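Local coordinates for protein adenylyltransferase and sulfurtransferase uba4 (Chaetomium thermophilum, PDB 6YUB) that probably adenylates the C-terminus of a sulfur-carrier protein with ATP and then passes sulfur to it, serving tRNA wobble thiolation and molybdenum cofactor synthesis, at residues Q51-A56 with G220-I225; D67-S72 with K83-L88; P249-Y254 with R268-G273. All coordinates share one frame; numbering follows the deposited sequence.

Contact 1 (Q51-A56 with G220-I225)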
loop_
_atom_site.group_PDB
_atom_site.type_symbol
_atom_site.label_atom_id
_atom_site.label_comp_id
_atom_site.label_asym_id
_atom_site.label_seq_id
_atom_site.Cartn_x
_atom_site.Cartn_y
_atom_site.Cartn_z
ATOM N N GLN B 51 -15.601 -4.295 -4.142
ATOM C CA GLN B 51 -15.728 -5.379 -3.171
ATOM C C GLN B 51 -15.952 -4.841 -1.763
ATOM O O GLN B 51 -16.816 -5.331 -1.030
ATOM C CB GLN B 51 -14.483 -6.270 -3.210
ATOM C CG GLN B 51 -14.447 -7.244 -4.384
ATOM C CD GLN B 51 -13.202 -8.113 -4.377
ATOM O OE1 GLN B 51 -13.265 -9.308 -4.080
ATOM N NE2 GLN B 51 -12.062 -7.515 -4.698
ATOM N N TYR B 52 -15.181 -3.826 -1.366
ATOM C CA TYR B 52 -15.227 -3.361 0.017
ATOM C C TYR B 52 -16.369 -2.389 0.265
ATOM O O TYR B 52 -16.856 -2.298 1.400
ATOM C CB TYR B 52 -13.879 -2.745 0.388
ATOM C CG TYR B 52 -12.816 -3.799 0.599
ATOM C CD1 TYR B 52 -12.666 -4.422 1.837
ATOM C CD2 TYR B 52 -11.990 -4.198 -0.439
ATOM C CE1 TYR B 52 -11.707 -5.396 2.034
ATOM C CE2 TYR B 52 -11.030 -5.171 -0.253
ATOM C CZ TYR B 52 -10.894 -5.769 0.985
ATOM O OH TYR B 52 -9.938 -6.738 1.166
ATOM N N LEU B 53 -16.823 -1.667 -0.762
ATOM C CA LEU B 53 -18.054 -0.894 -0.623
ATOM C C LEU B 53 -19.278 -1.811 -0.577
ATOM O O LEU B 53 -20.252 -1.519 0.128
ATOM C CB LEU B 53 -18.179 0.109 -1.769
ATOM C CG LEU B 53 -17.130 1.225 -1.807
ATOM C CD1 LEU B 53 -17.249 2.048 -3.083
ATOM C CD2 LEU B 53 -17.254 2.126 -0.587
ATOM N N ALA B 54 -19.247 -2.922 -1.312
ATOM C CA ALA B 54 -20.347 -3.882 -1.243
ATOM C C ALA B 54 -20.427 -4.520 0.139
ATOM O O ALA B 54 -21.486 -4.516 0.779
ATOM C CB ALA B 54 -20.179 -4.953 -2.322
ATOM N N GLY B 55 -19.310 -5.066 0.624
ATOM C CA GLY B 55 -19.309 -5.675 1.945
ATOM C C GLY B 55 -19.753 -4.724 3.038
ATOM O O GLY B 55 -20.442 -5.128 3.976
ATOM N N ALA B 56 -19.381 -3.440 2.919
ATOM C CA ALA B 56 -19.693 -2.450 3.945
ATOM C C ALA B 56 -21.153 -2.019 3.930
ATOM O O ALA B 56 -21.626 -1.429 4.908
ATOM C CB ALA B 56 -18.799 -1.212 3.768
ATOM N N GLY B 220 -11.956 3.021 1.145
ATOM C CA GLY B 220 -11.814 3.593 2.473
ATOM C C GLY B 220 -12.143 5.074 2.512
ATOM O O GLY B 220 -12.699 5.572 3.496
ATOM N N GLU B 221 -11.813 5.798 1.435
ATOM C CA GLU B 221 -12.094 7.228 1.402
ATOM C C GLU B 221 -13.576 7.492 1.183
ATOM O O GLU B 221 -14.164 8.348 1.858
ATOM C CB GLU B 221 -11.257 7.904 0.320
ATOM C CG GLU B 221 -9.776 7.930 0.632
ATOM C CD GLU B 221 -9.491 8.514 2.006
ATOM O OE1 GLU B 221 -9.806 9.702 2.233
ATOM O OE2 GLU B 221 -8.960 7.772 2.865
ATOM N N ALA B 222 -14.198 6.767 0.244
ATOM C CA ALA B 222 -15.628 6.929 0.012
ATOM C C ALA B 222 -16.420 6.668 1.286
ATOM O O ALA B 222 -17.387 7.379 1.583
ATOM C CB ALA B 222 -16.091 5.994 -1.104
ATOM N N ILE B 223 -16.023 5.647 2.050
ATOM C CA ILE B 223 -16.692 5.351 3.312
ATOM C C ILE B 223 -16.494 6.493 4.300
ATOM O O ILE B 223 -17.438 6.909 4.982
ATOM C CB ILE B 223 -16.190 4.006 3.876
ATOM C CG1 ILE B 223 -16.687 2.855 2.993
ATOM C CG2 ILE B 223 -16.645 3.819 5.313
ATOM C CD1 ILE B 223 -16.071 1.502 3.313
ATOM N N LYS B 224 -15.269 7.019 4.392
ATOM C CA LYS B 224 -15.018 8.179 5.248
ATOM C C LYS B 224 -15.967 9.326 4.915
ATOM O O LYS B 224 -16.598 9.914 5.804
ATOM C CB LYS B 224 -13.577 8.662 5.091
ATOM C CG LYS B 224 -12.518 7.825 5.780
ATOM C CD LYS B 224 -11.162 8.503 5.608
ATOM C CE LYS B 224 -10.012 7.554 5.865
ATOM N NZ LYS B 224 -8.715 8.185 5.484
ATOM N N ILE B 225 -16.067 9.664 3.624
ATOM C CA ILE B 225 -16.869 10.811 3.209
ATOM C C ILE B 225 -18.318 10.635 3.639
ATOM O O ILE B 225 -18.925 11.538 4.226
ATOM C CB ILE B 225 -16.757 11.015 1.687
ATOM C CG1 ILE B 225 -15.326 11.416 1.316
ATOM C CG2 ILE B 225 -17.763 12.058 1.220
ATOM C CD1 ILE B 225 -15.025 11.323 -0.168
#

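Contact 2 (D67-S72 with K83-L88)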
loop_
_atom_site.group_PDB
_atom_site.type_symbol
_atom_site.label_atom_id
_atom_site.label_comp_id
_atom_site.label_asym_id
_atom_site.label_seq_id
_atom_site.Cartn_x
_atom_site.Cartn_y
_atom_site.Cartn_z
ATOM N N ASP B 67 -16.107 -2.801 -21.510
ATOM C CA ASP B 67 -15.154 -3.810 -21.942
ATOM C C ASP B 67 -15.507 -5.180 -21.357
ATOM O O ASP B 67 -16.403 -5.316 -20.520
ATOM C CB ASP B 67 -13.736 -3.406 -21.543
ATOM C CG ASP B 67 -13.216 -2.228 -22.347
ATOM O OD1 ASP B 67 -13.536 -2.131 -23.550
ATOM O OD2 ASP B 67 -12.483 -1.391 -21.773
ATOM N N SER B 68 -14.773 -6.196 -21.804
ATOM C CA SER B 68 -15.021 -7.579 -21.439
ATOM C C SER B 68 -13.883 -8.138 -20.593
ATOM O O SER B 68 -12.770 -7.609 -20.575
ATOM C CB SER B 68 -15.201 -8.451 -22.688
ATOM O OG SER B 68 -16.496 -8.297 -23.243
ATOM N N VAL B 69 -14.183 -9.233 -19.889
ATOM C CA VAL B 69 -13.185 -9.904 -19.065
ATOM C C VAL B 69 -12.203 -10.653 -19.954
ATOM O O VAL B 69 -12.596 -11.333 -20.916
ATOM C CB VAL B 69 -13.871 -10.859 -18.071
ATOM C CG1 VAL B 69 -12.841 -11.697 -17.316
ATOM C CG2 VAL B 69 -14.747 -10.071 -17.101
ATOM N N GLU B 70 -10.917 -10.536 -19.636
ATOM C CA GLU B 70 -9.857 -11.202 -20.378
ATOM C C GLU B 70 -8.970 -11.980 -19.418
ATOM O O GLU B 70 -8.804 -11.603 -18.255
ATOM C CB GLU B 70 -9.005 -10.199 -21.172
ATOM C CG GLU B 70 -9.747 -9.508 -22.298
ATOM C CD GLU B 70 -8.892 -8.482 -23.025
ATOM O OE1 GLU B 70 -8.318 -7.597 -22.356
ATOM O OE2 GLU B 70 -8.790 -8.566 -24.265
ATOM N N THR B 71 -8.391 -13.072 -19.926
ATOM C CA THR B 71 -7.574 -13.943 -19.090
ATOM C C THR B 71 -6.330 -13.223 -18.586
ATOM O O THR B 71 -5.905 -13.428 -17.440
ATOM C CB THR B 71 -7.177 -15.194 -19.877
ATOM O OG1 THR B 71 -8.354 -15.833 -20.383
ATOM C CG2 THR B 71 -6.403 -16.168 -18.990
ATOM N N SER B 72 -5.731 -12.379 -19.426
ATOM C CA SER B 72 -4.469 -11.729 -19.095
ATOM C C SER B 72 -4.612 -10.618 -18.065
ATOM O O SER B 72 -3.590 -10.057 -17.658
ATOM C CB SER B 72 -3.837 -11.170 -20.373
ATOM O OG SER B 72 -4.722 -10.277 -21.029
ATOM N N LYS B 83 -14.106 -18.575 -15.757
ATOM C CA LYS B 83 -15.269 -19.007 -16.523
ATOM C C LYS B 83 -16.116 -17.838 -17.009
ATOM O O LYS B 83 -17.036 -18.051 -17.800
ATOM C CB LYS B 83 -16.134 -19.952 -15.686
ATOM C CG LYS B 83 -15.406 -21.193 -15.203
ATOM N N ARG B 84 -15.831 -16.617 -16.558
ATOM C CA ARG B 84 -16.550 -15.435 -17.015
ATOM C C ARG B 84 -15.757 -14.631 -18.037
ATOM O O ARG B 84 -16.155 -13.513 -18.376
ATOM C CB ARG B 84 -16.931 -14.553 -15.820
ATOM C CG ARG B 84 -17.854 -15.245 -14.835
ATOM C CD ARG B 84 -18.629 -14.248 -13.981
ATOM N NE ARG B 84 -17.787 -13.554 -13.019
ATOM C CZ ARG B 84 -17.531 -13.987 -11.787
ATOM N NH1 ARG B 84 -18.053 -15.127 -11.353
ATOM N NH2 ARG B 84 -16.757 -13.271 -10.984
ATOM N N VAL B 85 -14.652 -15.179 -18.543
ATOM C CA VAL B 85 -13.927 -14.537 -19.628
ATOM C C VAL B 85 -14.848 -14.396 -20.829
ATOM O O VAL B 85 -15.556 -15.339 -21.208
ATOM C CB VAL B 85 -12.662 -15.333 -19.969
ATOM C CG1 VAL B 85 -12.064 -14.850 -21.286
ATOM C CG2 VAL B 85 -11.642 -15.212 -18.846
ATOM N N GLY B 86 -14.830 -13.215 -21.445
ATOM C CA GLY B 86 -15.731 -12.890 -22.519
ATOM C C GLY B 86 -16.983 -12.163 -22.091
ATOM O O GLY B 86 -17.638 -11.524 -22.929
ATOM N N MET B 87 -17.342 -12.245 -20.814
ATOM C CA MET B 87 -18.484 -11.517 -20.286
ATOM C C MET B 87 -18.093 -10.071 -20.001
ATOM O O MET B 87 -16.924 -9.755 -19.757
ATOM C CB MET B 87 -18.991 -12.192 -19.011
ATOM C CG MET B 87 -20.199 -11.526 -18.373
ATOM S SD MET B 87 -20.530 -12.165 -16.708
ATOM C CE MET B 87 -20.856 -13.893 -17.061
ATOM N N LEU B 88 -19.087 -9.186 -20.052
ATOM C CA LEU B 88 -18.880 -7.800 -19.666
ATOM C C LEU B 88 -18.300 -7.728 -18.257
ATOM O O LEU B 88 -18.741 -8.436 -17.346
ATOM C CB LEU B 88 -20.199 -7.033 -19.730
ATOM C CG LEU B 88 -20.803 -6.800 -21.114
ATOM C CD1 LEU B 88 -22.140 -6.083 -20.999
ATOM C CD2 LEU B 88 -19.848 -6.010 -21.987
#

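Contact 3 (P249-Y254 with R268-G273)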
loop_
_atom_site.group_PDB
_atom_site.type_symbol
_atom_site.label_atom_id
_atom_site.label_comp_id
_atom_site.label_asym_id
_atom_site.label_seq_id
_atom_site.Cartn_x
_atom_site.Cartn_y
_atom_site.Cartn_z
ATOM N N PRO B 249 -5.938 18.796 -0.074
ATOM C CA PRO B 249 -5.848 17.341 0.079
ATOM C C PRO B 249 -4.427 16.837 -0.136
ATOM O O PRO B 249 -3.545 17.541 -0.626
ATOM C CB PRO B 249 -6.795 16.814 -1.008
ATOM C CG PRO B 249 -6.710 17.861 -2.097
ATOM C CD PRO B 249 -6.498 19.189 -1.387
ATOM N N THR B 250 -4.227 15.579 0.240
ATOM C CA THR B 250 -2.951 14.903 0.083
ATOM C C THR B 250 -2.954 14.083 -1.198
ATOM O O THR B 250 -3.940 13.410 -1.515
ATOM C CB THR B 250 -2.671 13.990 1.281
ATOM O OG1 THR B 250 -2.549 14.778 2.471
ATOM C CG2 THR B 250 -1.398 13.190 1.067
ATOM N N LEU B 251 -1.850 14.145 -1.934
ATOM C CA LEU B 251 -1.627 13.259 -3.073
ATOM C C LEU B 251 -0.822 12.061 -2.581
ATOM O O LEU B 251 0.371 12.187 -2.286
ATOM C CB LEU B 251 -0.898 13.979 -4.202
ATOM C CG LEU B 251 -0.461 13.082 -5.360
ATOM C CD1 LEU B 251 -1.665 12.403 -6.016
ATOM C CD2 LEU B 251 0.333 13.873 -6.389
ATOM N N LEU B 252 -1.471 10.905 -2.479
ATOM C CA LEU B 252 -0.805 9.688 -2.035
ATOM C C LEU B 252 -0.128 9.026 -3.228
ATOM O O LEU B 252 -0.762 8.811 -4.269
ATOM C CB LEU B 252 -1.800 8.727 -1.390
ATOM C CG LEU B 252 -1.185 7.481 -0.744
ATOM C CD1 LEU B 252 -0.367 7.865 0.478
ATOM C CD2 LEU B 252 -2.260 6.472 -0.380
ATOM N N ILE B 253 1.154 8.705 -3.077
ATOM C CA ILE B 253 1.930 8.041 -4.119
ATOM C C ILE B 253 2.591 6.821 -3.496
ATOM O O ILE B 253 3.408 6.955 -2.577
ATOM C CB ILE B 253 2.986 8.971 -4.740
ATOM C CG1 ILE B 253 2.316 10.220 -5.320
ATOM C CG2 ILE B 253 3.781 8.232 -5.814
ATOM C CD1 ILE B 253 3.269 11.187 -5.982
ATOM N N TYR B 254 2.243 5.639 -3.993
ATOM C CA TYR B 254 2.838 4.390 -3.537
ATOM C C TYR B 254 3.737 3.842 -4.637
ATOM O O TYR B 254 3.260 3.519 -5.729
ATOM C CB TYR B 254 1.766 3.370 -3.163
ATOM C CG TYR B 254 2.340 2.014 -2.824
ATOM C CD1 TYR B 254 3.379 1.893 -1.908
ATOM C CD2 TYR B 254 1.854 0.861 -3.420
ATOM C CE1 TYR B 254 3.916 0.663 -1.598
ATOM C CE2 TYR B 254 2.383 -0.379 -3.113
ATOM C CZ TYR B 254 3.410 -0.472 -2.203
ATOM O OH TYR B 254 3.947 -1.697 -1.893
ATOM N N ARG B 268 4.529 8.231 -0.358
ATOM C CA ARG B 268 4.756 9.668 -0.267
ATOM C C ARG B 268 3.405 10.370 -0.193
ATOM O O ARG B 268 2.520 10.115 -1.018
ATOM C CB ARG B 268 5.553 10.191 -1.465
ATOM C CG ARG B 268 6.995 9.717 -1.530
ATOM C CD ARG B 268 7.795 10.141 -0.303
ATOM N NE ARG B 268 7.725 11.575 -0.042
ATOM C CZ ARG B 268 8.435 12.494 -0.690
ATOM N NH1 ARG B 268 9.266 12.138 -1.663
ATOM N NH2 ARG B 268 8.308 13.775 -0.373
ATOM N N ALA B 269 3.248 11.235 0.797
ATOM C CA ALA B 269 2.045 12.044 0.982
ATOM C C ALA B 269 2.412 13.492 0.672
ATOM O O ALA B 269 3.030 14.176 1.493
ATOM C CB ALA B 269 1.504 11.897 2.402
ATOM N N LEU B 270 2.038 13.953 -0.518
ATOM C CA LEU B 270 2.328 15.310 -0.962
ATOM C C LEU B 270 1.090 16.169 -0.741
ATOM O O LEU B 270 0.020 15.864 -1.274
ATOM C CB LEU B 270 2.735 15.318 -2.435
ATOM C CG LEU B 270 3.897 14.393 -2.796
ATOM C CD1 LEU B 270 4.155 14.403 -4.290
ATOM C CD2 LEU B 270 5.156 14.789 -2.029
ATOM N N LYS B 271 1.232 17.236 0.042
ATOM C CA LYS B 271 0.104 18.127 0.274
ATOM C C LYS B 271 -0.136 18.986 -0.963
ATOM O O LYS B 271 0.796 19.581 -1.511
ATOM C CB LYS B 271 0.349 19.013 1.492
ATOM C CG LYS B 271 -0.874 19.837 1.884
ATOM C CD LYS B 271 -0.679 20.558 3.209
ATOM C CE LYS B 271 -2.008 21.062 3.756
ATOM N NZ LYS B 271 -1.905 21.515 5.174
ATOM N N MET B 272 -1.387 19.046 -1.399
ATOM C CA MET B 272 -1.776 19.828 -2.560
ATOM C C MET B 272 -2.321 21.183 -2.126
ATOM O O MET B 272 -2.768 21.368 -0.992
ATOM C CB MET B 272 -2.836 19.089 -3.382
ATOM C CG MET B 272 -2.350 17.809 -4.033
ATOM S SD MET B 272 -1.191 18.086 -5.386
ATOM C CE MET B 272 0.341 17.560 -4.623
ATOM N N GLY B 273 -2.281 22.134 -3.055
ATOM C CA GLY B 273 -2.905 23.416 -2.827
ATOM C C GLY B 273 -4.404 23.355 -3.028
ATOM O O GLY B 273 -4.959 22.380 -3.533
#

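Contact 1 (Q51-A56 with G220-I225)
Packing of the helix that follows a Rossmann-type glycine-rich turn against a later helix of the ThiF fold is illustrated by L53 and A56 of helix 46-56, which meet A222 and I223 of helix 208-228. The axes of the two short helical segments approach to 10.1 Å, with 40° between their N-to-C directions, so side chains rather than backbones bridge the gap. L53 sends a single methyl across: CD2 lies 3.7 Å from I223 CG1 and 4.1 Å from A222 CB, and the two longer side chains lie alongside one another, pointing opposite ways. In I223, CG1 stands beside the backbone N (chi1 -69°), and the extended chi2 of 170° carries CD1 onward to A56, whose CB it meets at 3.9 Å. One isoleucine thereby touches two residues three positions apart on the facing helix. L129 of strand 127-130 touches both L53 and A222, tying the helices to the central sheet. I223 also packs on an aromatic side chain of another protein's chain. Every touching residue is buried, and the contact is wholly apolar: its hold rests on the fit of methyl and methylene groups, without a directional bond between the segments.

Contact 2 (D67-S72 with K83-L88)
V69 straddles the backbone of the turn 84-87, with its two methyl groups serving different neighbours. CG1, anti to the backbone N (chi1 173°), reaches V85 and lies 4.0 Å from its CG2. CG2 of V69 instead sits 3.4 Å from M87 O, while the branching carbon CB is 3.5 Å from R84 O. Were an alanine to stand here, both methyls would be missing and V85 CG2 would probably lose its apolar partner, opening a gap over the R84 and M87 carbonyls. The backbone of V69 adds two hydrogen bonds. Its N donates to M87 O over 2.8 Å, and its O accepts G86 N at 3.0 Å. How a loop can be pinned without a full strand is well seen in this arrangement: a type II beta turn from R84 to M87, closed by a hydrogen bond from M87 N to R84 O, is stitched to an extended segment through a single bridge between S68 and L88. G86 occupies the third turn position with a positive phi of 95°, where a beta carbon would collide with the carbonyl O of V85. S68 OG adds a weak bond to G86 O, and S68 CA makes a CA-H...O contact of 3.3 Å to M87 O. Farther along, T71 OG1 rests 3.7 Å from V85 CG2, the two side chains meeting at a slant. L88 is the N-cap residue of helix 89-100, to which R84 also turns, its NE bonded to S92 OG. From T71 the chain passes directly into S72, the first of five consecutive residues predicted to bind ATP.

Contact 3 (P249-Y254 with R268-G273)
L251 and L270 face each other as a hydrogen-bonded pair of an antiparallel hairpin, each backbone giving and taking one bond. L251 N donates to L270 O over 2.6 Å, whereas the return bond, L270 N to L251 O, is longer at 3.0 Å. I253 and R268 repeat the pair of hydrogen bonds two residues on, beyond the non-hydrogen-bonded pair L252 and A269. Past the strand end the ladder gains a further bond of 2.7 Å, M272 N to P249 O. Side chains knit the face formed by L251, I253, R268 and L270: I253 CD1 meets L270 CD1 diagonally at 3.7 Å, and M272, bent at chi2 (-70°) and chi3, folds its terminal CE back to 3.8 Å from L251 CB. On the opposite face, which carries T250, L252, A269 and K271, T250 CG2 presses on A269 CB at 3.4 Å, tighter than usual for two carbons. A second shell holds these groups in place. Within the chain, strand 161-167 flanks strand 250-255, with L252 backbone-bonded to L164, while I165 packs on M272 and F189 on L251. The chain of another protein lies against T250, L252 and A269, and an acidic side chain of that other protein forms a salt bridge with R268 NH2. The chemistry divides accordingly: backbone bonds fix the register, apolar contacts join I253 with L270 and L251 with M272 on one face and T250 with A269 on the other, and the charge of R268 is probably balanced at least in part by the other protein.

Overall arrangement
The three contacts sample different regions of the ThiF-family, adenylylating part of a longer enzyme. Contact 2 is nested along the chain inside the loop closed by contact 1, and contact 3 follows both. Contact 1 lies nearest the core, joining two helices beside the mixed sheet. Contact 2, its centre about 25 Å from that of contact 1, shapes the surface loop between strand 60-64 and helix 89-100 that bears predicted ATP-binding residues. Contact 3, its centre about 20 Å from that of contact 1, forms one margin of the sheet, with the zinc site nearby. Contacts 2 and 3 are some 34 Å apart between centres, so the loop with the predicted ATP-binding residues and the hairpin near the zinc are well separated within one ThiF family region.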